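Local coordinates for protein ebony (Drosophila melanogaster, PDB 6DYM) that appears to carry out the last, condensation step of a nonribosomal peptide synthetase, joining beta-alanine to amines such as dopamine through an atypical C-terminal domain, at residues A[11-14]-A[15-18]; A[50-53]-A[54-58]. One frame throughout, in Å; residues are numbered along the deposited sequence.

In the fold
Strand 4-8 comes first from the N terminus, and the short 3-10 turn behind it runs into helix 14-25; contact 1 lies at that junction. Contact 2 follows in series, on the last turns of helix 41-58, just before strand 62-66. Neither contact closes a long loop, and they do not nest or cross. With centres about 11 Å apart they nevertheless meet: the indole NE1 of Trp52 makes a probable hydrogen bond to Leu11 O at 3.0 Å, and Trp52 CZ2 packs 3.4 Å from Arg14 N. Together they join the two helices between the first two strands, as in the GNAT-like acetyltransferase fold this domain resembles.

Contact 1: residues A[11-14]-A[15-18]; sequences LEHR and QEVI
His13 and Arg14 start the first turn of the helix by taking up the amides of Val17 and Ile18. Val17 N reaches His13 O at 2.9 Å and Ile18 N reaches Arg14 O at 2.8 Å. One step earlier the same i to i+4 spacing is spanned by water. A water takes the N-H of Glu16 and donates to Glu12 O at 2.7 Å; it also gives its other proton to Glu16 OE1 at 2.6 Å, so the glutamate closes over the bridge it helps to hold. A second water links Glu12 O to Gln15 N, and this one carbonyl therefore receives two waters where the 3-10 turn becomes alpha helix. Glu16 brings OE1 to the edge of the His13 ring, near its plane, with CD2 4.1 Å away; ring and carboxylate planes stand 63° apart. Both ring nitrogens of His13 are hydrogen-bonded, ND1 with Arg10 N and NE2 with Tyr65 OH, which fixes the rotation of the ring.

On another side of the turn Arg14 runs alongside Ile18. With CG anti to the backbone N (chi1 -167°) and a bend at chi3, its NH1 comes 3.4 Å from Ile18 CD1. The same NH1 makes a hydrogen bond to Asn49 OD1 of helix 41-58, a tie from one helix to the next.

The inner side of the turn faces the sheet. His13 and Val17 rest on Val63 of strand 62-66, His13 and Glu16 reach Ile72 of strand 71-80, and Val17 also packs on Trp52 of helix 41-58.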
ATOM      1  N   LEU A  11      -5.319  17.333  -6.938  1.00 37.87           N
ATOM      2  CA  LEU A  11      -4.458  17.192  -8.110  1.00 39.73           C
ATOM      3  C   LEU A  11      -3.066  17.760  -7.852  1.00 34.28           C
ATOM      4  O   LEU A  11      -2.064  17.197  -8.307  1.00 37.19           O
ATOM      5  CB  LEU A  11      -5.103  17.879  -9.315  1.00 33.45           C
ATOM      6  CG  LEU A  11      -6.172  17.088 -10.073  1.00 36.65           C
ATOM      7  CD1 LEU A  11      -6.553  17.808 -11.360  1.00 38.35           C
ATOM      8  CD2 LEU A  11      -5.710  15.671 -10.376  1.00 36.33           C
ATOM      9  N   GLU A  12      -2.980  18.861  -7.109  1.00 30.66           N
ATOM     10  CA  GLU A  12      -1.709  19.536  -6.877  1.00 35.84           C
ATOM     11  C   GLU A  12      -0.831  18.845  -5.840  1.00 39.89           C
ATOM     12  O   GLU A  12       0.277  19.328  -5.576  1.00 36.45           O
ATOM     13  CB  GLU A  12      -1.966  20.986  -6.462  1.00 35.32           C
ATOM     14  CG  GLU A  12      -2.396  21.162  -5.015  1.00 43.61           C
ATOM     15  CD  GLU A  12      -3.881  21.448  -4.891  1.00 54.47           C
ATOM     16  OE1 GLU A  12      -4.633  21.103  -5.832  1.00 56.03           O
ATOM     17  OE2 GLU A  12      -4.295  22.018  -3.858  1.00 50.37           O
ATOM     18  N   HIS A  13      -1.289  17.737  -5.253  1.00 32.12           N
ATOM     19  CA  HIS A  13      -0.503  16.980  -4.285  1.00 34.75           C
ATOM     20  C   HIS A  13       0.477  16.016  -4.939  1.00 38.45           C
ATOM     21  O   HIS A  13       1.166  15.282  -4.219  1.00 32.69           O
ATOM     22  CB  HIS A  13      -1.430  16.182  -3.363  1.00 34.14           C
ATOM     23  CG  HIS A  13      -2.158  17.015  -2.353  1.00 30.83           C
ATOM     24  ND1 HIS A  13      -3.446  16.730  -1.949  1.00 25.53           N
ATOM     25  CD2 HIS A  13      -1.780  18.115  -1.661  1.00 33.15           C
ATOM     26  CE1 HIS A  13      -3.829  17.619  -1.049  1.00 30.37           C
ATOM     27  NE2 HIS A  13      -2.838  18.472  -0.860  1.00 32.25           N
ATOM     28  N   ARG A  14       0.562  16.011  -6.272  1.00 32.49           N
ATOM     29  CA  ARG A  14       1.227  14.922  -6.989  1.00 35.66           C
ATOM     30  C   ARG A  14       2.700  14.810  -6.610  1.00 38.34           C
ATOM     31  O   ARG A  14       3.185  13.720  -6.282  1.00 32.01           O
ATOM     32  CB  ARG A  14       1.072  15.120  -8.498  1.00 33.92           C
ATOM     33  CG  ARG A  14       1.445  13.906  -9.335  1.00 37.92           C
ATOM     34  CD  ARG A  14       1.441  14.253 -10.819  1.00 41.60           C
ATOM     35  NE  ARG A  14       2.200  15.477 -11.059  1.00 48.61           N
ATOM     36  CZ  ARG A  14       3.516  15.518 -11.247  1.00 48.23           C
ATOM     37  NH1 ARG A  14       4.228  14.397 -11.244  1.00 42.38           N
ATOM     38  NH2 ARG A  14       4.121  16.683 -11.445  1.00 51.65           N
ATOM     39  N   GLN A  15       3.435  15.923  -6.664  1.00 33.95           N
ATOM     40  CA  GLN A  15       4.869  15.848  -6.406  1.00 35.95           C
ATOM     41  C   GLN A  15       5.155  15.511  -4.949  1.00 34.58           C
ATOM     42  O   GLN A  15       6.072  14.737  -4.654  1.00 34.99           O
ATOM     43  CB  GLN A  15       5.557  17.154  -6.793  1.00 36.98           C
ATOM     44  CG  GLN A  15       7.067  17.027  -6.846  1.00 35.81           C
ATOM     45  CD  GLN A  15       7.516  15.946  -7.812  1.00 47.93           C
ATOM     46  OE1 GLN A  15       7.093  15.919  -8.967  1.00 49.58           O
ATOM     47  NE2 GLN A  15       8.367  15.040  -7.340  1.00 47.41           N
ATOM     48  N   GLU A  16       4.384  16.087  -4.024  1.00 32.77           N
ATOM     49  CA  GLU A  16       4.564  15.761  -2.614  1.00 32.40           C
ATOM     50  C   GLU A  16       4.281  14.285  -2.356  1.00 32.08           C
ATOM     51  O   GLU A  16       5.023  13.624  -1.621  1.00 32.92           O
ATOM     52  CB  GLU A  16       3.668  16.654  -1.752  1.00 39.14           C
ATOM     53  CG  GLU A  16       4.092  18.120  -1.734  1.00 38.71           C
ATOM     54  CD  GLU A  16       2.981  19.058  -1.287  1.00 45.89           C
ATOM     55  OE1 GLU A  16       2.109  19.401  -2.119  1.00 49.47           O
ATOM     56  OE2 GLU A  16       2.982  19.459  -0.104  1.00 53.19           O
ATOM     57  N   VAL A  17       3.226  13.745  -2.972  1.00 26.95           N
ATOM     58  CA  VAL A  17       2.904  12.331  -2.799  1.00 30.67           C
ATOM     59  C   VAL A  17       3.980  11.454  -3.431  1.00 32.14           C
ATOM     60  O   VAL A  17       4.386  10.437  -2.858  1.00 29.61           O
ATOM     61  CB  VAL A  17       1.509  12.031  -3.378  1.00 29.28           C
ATOM     62  CG1 VAL A  17       1.329  10.532  -3.624  1.00 30.24           C
ATOM     63  CG2 VAL A  17       0.430  12.565  -2.454  1.00 28.91           C
ATOM     64  N   ILE A  18       4.465  11.837  -4.613  1.00 29.92           N
ATOM     65  CA  ILE A  18       5.513  11.062  -5.273  1.00 31.28           C
ATOM     66  C   ILE A  18       6.765  11.022  -4.408  1.00 32.42           C
ATOM     67  O   ILE A  18       7.374   9.963  -4.211  1.00 31.91           O
ATOM     68  CB  ILE A  18       5.809  11.640  -6.669  1.00 38.46           C
ATOM     69  CG1 ILE A  18       4.765  11.157  -7.675  1.00 34.23           C
ATOM     70  CG2 ILE A  18       7.215  11.257  -7.121  1.00 36.44           C
ATOM     71  CD1 ILE A  18       4.816  11.889  -9.007  1.00 41.15           C
TER
HETATM   72  O   HOH W   1       2.238  18.571  -7.865  1.00 43.40           O
HETATM   73  O   HOH W   2       2.654  18.641  -4.530  1.00 45.31           O

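Contact 2: residues A[50-53]-A[54-58]; sequences DIWN and VLVER
Three consecutive i to i+4 bonds, Leu55 N to Ile51 O (2.8 Å), Val56 N to Trp52 O (3.0 Å) and Glu57 N to Asn53 O (3.0 Å), carry the alpha helix through 51-57. Just before them the pattern is hydrated: a water donates to Asp50 O at 2.9 Å and accepts from Val54 N, so that it stands in for the direct bond. Ile51, with phi at -106°, departs from regular helix values at this hydrated step.

The side-chain contact centres on the Trp52 indole. A chi1 of 180° places its CG opposite the backbone N, which brings the ring back across the side chains of Leu55 and Val56 although the CB itself points away from that turn. Val56 then sets its CG2 methyl over one face, 3.9 Å from the centroid of the five-membered ring and 28° off the normal, a CH-pi contact shifted toward the rim; Trp52 CE2 is the ring atom nearest Val56 CG2, at 3.6 Å. Leu55 meets the benzo part obliquely, its CD2 lying 4.1 Å from Trp52 CE3. Leu55 CD2 sits 4.3 Å from Ile51 CD1, so one branch of Leu55 joins two apolar neighbours from the previous turn. Glu57 lays its CG against Asn53 O before its chain bends at chi2.

On the buried side of the helix, Ile51 and Leu55 press on Phe79 of strand 71-80 and Phe123 of strand 119-127, with Leu55 also touching Leu77. Trp52 is turned toward the start of helix 14-25, its NE1 to the carbonyl of Leu11, so helix 41-58 lies beside helix 14-25, both packed on the sheet, with the indole in the seam between them.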
ATOM      1  N   ASP A  50       1.036   7.737 -13.935  1.00 36.71           N
ATOM      2  CA  ASP A  50       0.091   7.113 -14.854  1.00 38.25           C
ATOM      3  C   ASP A  50      -1.312   7.021 -14.265  1.00 43.76           C
ATOM      4  O   ASP A  50      -2.297   7.058 -15.011  1.00 44.33           O
ATOM      5  CB  ASP A  50       0.585   5.722 -15.248  1.00 47.01           C
ATOM      6  CG  ASP A  50       1.559   5.758 -16.407  1.00 56.77           C
ATOM      7  OD1 ASP A  50       1.829   6.866 -16.919  1.00 55.33           O
ATOM      8  OD2 ASP A  50       2.051   4.680 -16.806  1.00 59.29           O
ATOM      9  N   ILE A  51      -1.429   6.891 -12.943  1.00 32.15           N
ATOM     10  CA  ILE A  51      -2.724   6.712 -12.294  1.00 35.17           C
ATOM     11  C   ILE A  51      -3.198   7.961 -11.574  1.00 36.16           C
ATOM     12  O   ILE A  51      -4.288   7.942 -10.985  1.00 34.71           O
ATOM     13  CB  ILE A  51      -2.701   5.518 -11.318  1.00 33.52           C
ATOM     14  CG1 ILE A  51      -1.776   5.813 -10.133  1.00 35.26           C
ATOM     15  CG2 ILE A  51      -2.259   4.259 -12.029  1.00 34.47           C
ATOM     16  CD1 ILE A  51      -1.875   4.799  -9.001  1.00 32.09           C
ATOM     17  N   TRP A  52      -2.433   9.055 -11.619  1.00 31.64           N
ATOM     18  CA  TRP A  52      -2.661  10.153 -10.682  1.00 30.74           C
ATOM     19  C   TRP A  52      -4.066  10.735 -10.810  1.00 35.70           C
ATOM     20  O   TRP A  52      -4.749  10.959  -9.803  1.00 34.64           O
ATOM     21  CB  TRP A  52      -1.619  11.254 -10.873  1.00 32.91           C
ATOM     22  CG  TRP A  52      -1.871  12.365  -9.918  1.00 33.74           C
ATOM     23  CD1 TRP A  52      -2.357  13.606 -10.207  1.00 35.64           C
ATOM     24  CD2 TRP A  52      -1.704  12.319  -8.497  1.00 32.49           C
ATOM     25  NE1 TRP A  52      -2.484  14.344  -9.053  1.00 35.30           N
ATOM     26  CE2 TRP A  52      -2.090  13.573  -7.990  1.00 32.95           C
ATOM     27  CE3 TRP A  52      -1.253  11.339  -7.607  1.00 35.21           C
ATOM     28  CZ2 TRP A  52      -2.038  13.876  -6.633  1.00 38.87           C
ATOM     29  CZ3 TRP A  52      -1.205  11.639  -6.258  1.00 37.36           C
ATOM     30  CH2 TRP A  52      -1.591  12.897  -5.784  1.00 37.77           C
ATOM     31  N   ASN A  53      -4.515  11.002 -12.039  1.00 36.69           N
ATOM     32  CA  ASN A  53      -5.811  11.653 -12.213  1.00 35.56           C
ATOM     33  C   ASN A  53      -6.943  10.761 -11.713  1.00 29.46           C
ATOM     34  O   ASN A  53      -7.819  11.213 -10.968  1.00 32.25           O
ATOM     35  CB  ASN A  53      -6.017  12.037 -13.680  1.00 40.61           C
ATOM     36  CG  ASN A  53      -5.093  13.162 -14.123  1.00 43.74           C
ATOM     37  OD1 ASN A  53      -4.210  12.962 -14.956  1.00 53.11           O
ATOM     38  ND2 ASN A  53      -5.298  14.351 -13.571  1.00 38.56           N
ATOM     39  N   VAL A  54      -6.927   9.484 -12.100  1.00 27.00           N
ATOM     40  CA  VAL A  54      -7.932   8.538 -11.616  1.00 35.00           C
ATOM     41  C   VAL A  54      -7.868   8.410 -10.098  1.00 32.29           C
ATOM     42  O   VAL A  54      -8.900   8.329  -9.421  1.00 28.40           O
ATOM     43  CB  VAL A  54      -7.745   7.173 -12.304  1.00 30.57           C
ATOM     44  CG1 VAL A  54      -8.766   6.168 -11.787  1.00 35.11           C
ATOM     45  CG2 VAL A  54      -7.836   7.331 -13.808  1.00 42.15           C
ATOM     46  N   LEU A  55      -6.653   8.395  -9.541  1.00 32.81           N
ATOM     47  CA  LEU A  55      -6.492   8.286  -8.095  1.00 27.61           C
ATOM     48  C   LEU A  55      -7.195   9.429  -7.373  1.00 29.76           C
ATOM     49  O   LEU A  55      -7.912   9.207  -6.389  1.00 26.16           O
ATOM     50  CB  LEU A  55      -5.004   8.257  -7.751  1.00 28.73           C
ATOM     51  CG  LEU A  55      -4.559   7.833  -6.350  1.00 33.05           C
ATOM     52  CD1 LEU A  55      -5.017   6.419  -6.032  1.00 25.21           C
ATOM     53  CD2 LEU A  55      -3.050   7.938  -6.250  1.00 32.92           C
ATOM     54  N   VAL A  56      -7.023  10.659  -7.863  1.00 30.71           N
ATOM     55  CA  VAL A  56      -7.665  11.805  -7.226  1.00 24.70           C
ATOM     56  C   VAL A  56      -9.175  11.767  -7.439  1.00 30.71           C
ATOM     57  O   VAL A  56      -9.952  12.092  -6.531  1.00 33.26           O
ATOM     58  CB  VAL A  56      -7.048  13.117  -7.749  1.00 34.43           C
ATOM     59  CG1 VAL A  56      -7.836  14.322  -7.255  1.00 29.22           C
ATOM     60  CG2 VAL A  56      -5.595  13.226  -7.325  1.00 27.97           C
ATOM     61  N   GLU A  57      -9.623  11.355  -8.629  1.00 28.31           N
ATOM     62  CA  GLU A  57     -11.047  11.452  -8.946  1.00 34.22           C
ATOM     63  C   GLU A  57     -11.881  10.409  -8.203  1.00 33.04           C
ATOM     64  O   GLU A  57     -13.038  10.680  -7.860  1.00 28.68           O
ATOM     65  CB  GLU A  57     -11.251  11.340 -10.459  1.00 37.71           C
ATOM     66  CG  GLU A  57     -10.613  12.497 -11.233  1.00 47.00           C
ATOM     67  CD  GLU A  57     -11.435  12.957 -12.424  1.00 63.62           C
ATOM     68  OE1 GLU A  57     -11.829  12.102 -13.246  1.00 70.31           O
ATOM     69  OE2 GLU A  57     -11.682  14.178 -12.540  1.00 71.16           O
ATOM     70  N   ARG A  58     -11.326   9.224  -7.935  1.00 29.33           N
ATOM     71  CA  ARG A  58     -12.071   8.226  -7.171  1.00 24.67           C
ATOM     72  C   ARG A  58     -12.370   8.679  -5.745  1.00 27.88           C
ATOM     73  O   ARG A  58     -13.306   8.158  -5.130  1.00 30.34           O
ATOM     74  CB  ARG A  58     -11.309   6.902  -7.147  1.00 33.06           C
ATOM     75  CG  ARG A  58     -11.135   6.282  -8.518  1.00 31.84           C
ATOM     76  CD  ARG A  58     -12.473   5.896  -9.120  1.00 29.98           C
ATOM     77  NE  ARG A  58     -12.288   5.184 -10.379  1.00 34.86           N
ATOM     78  CZ  ARG A  58     -13.188   5.137 -11.355  1.00 41.09           C
ATOM     79  NH1 ARG A  58     -14.351   5.762 -11.221  1.00 39.53           N
ATOM     80  NH2 ARG A  58     -12.923   4.462 -12.465  1.00 34.04           N
TER
HETATM   81  O   HOH W   3      -4.739   8.531 -14.286  1.00 37.98           O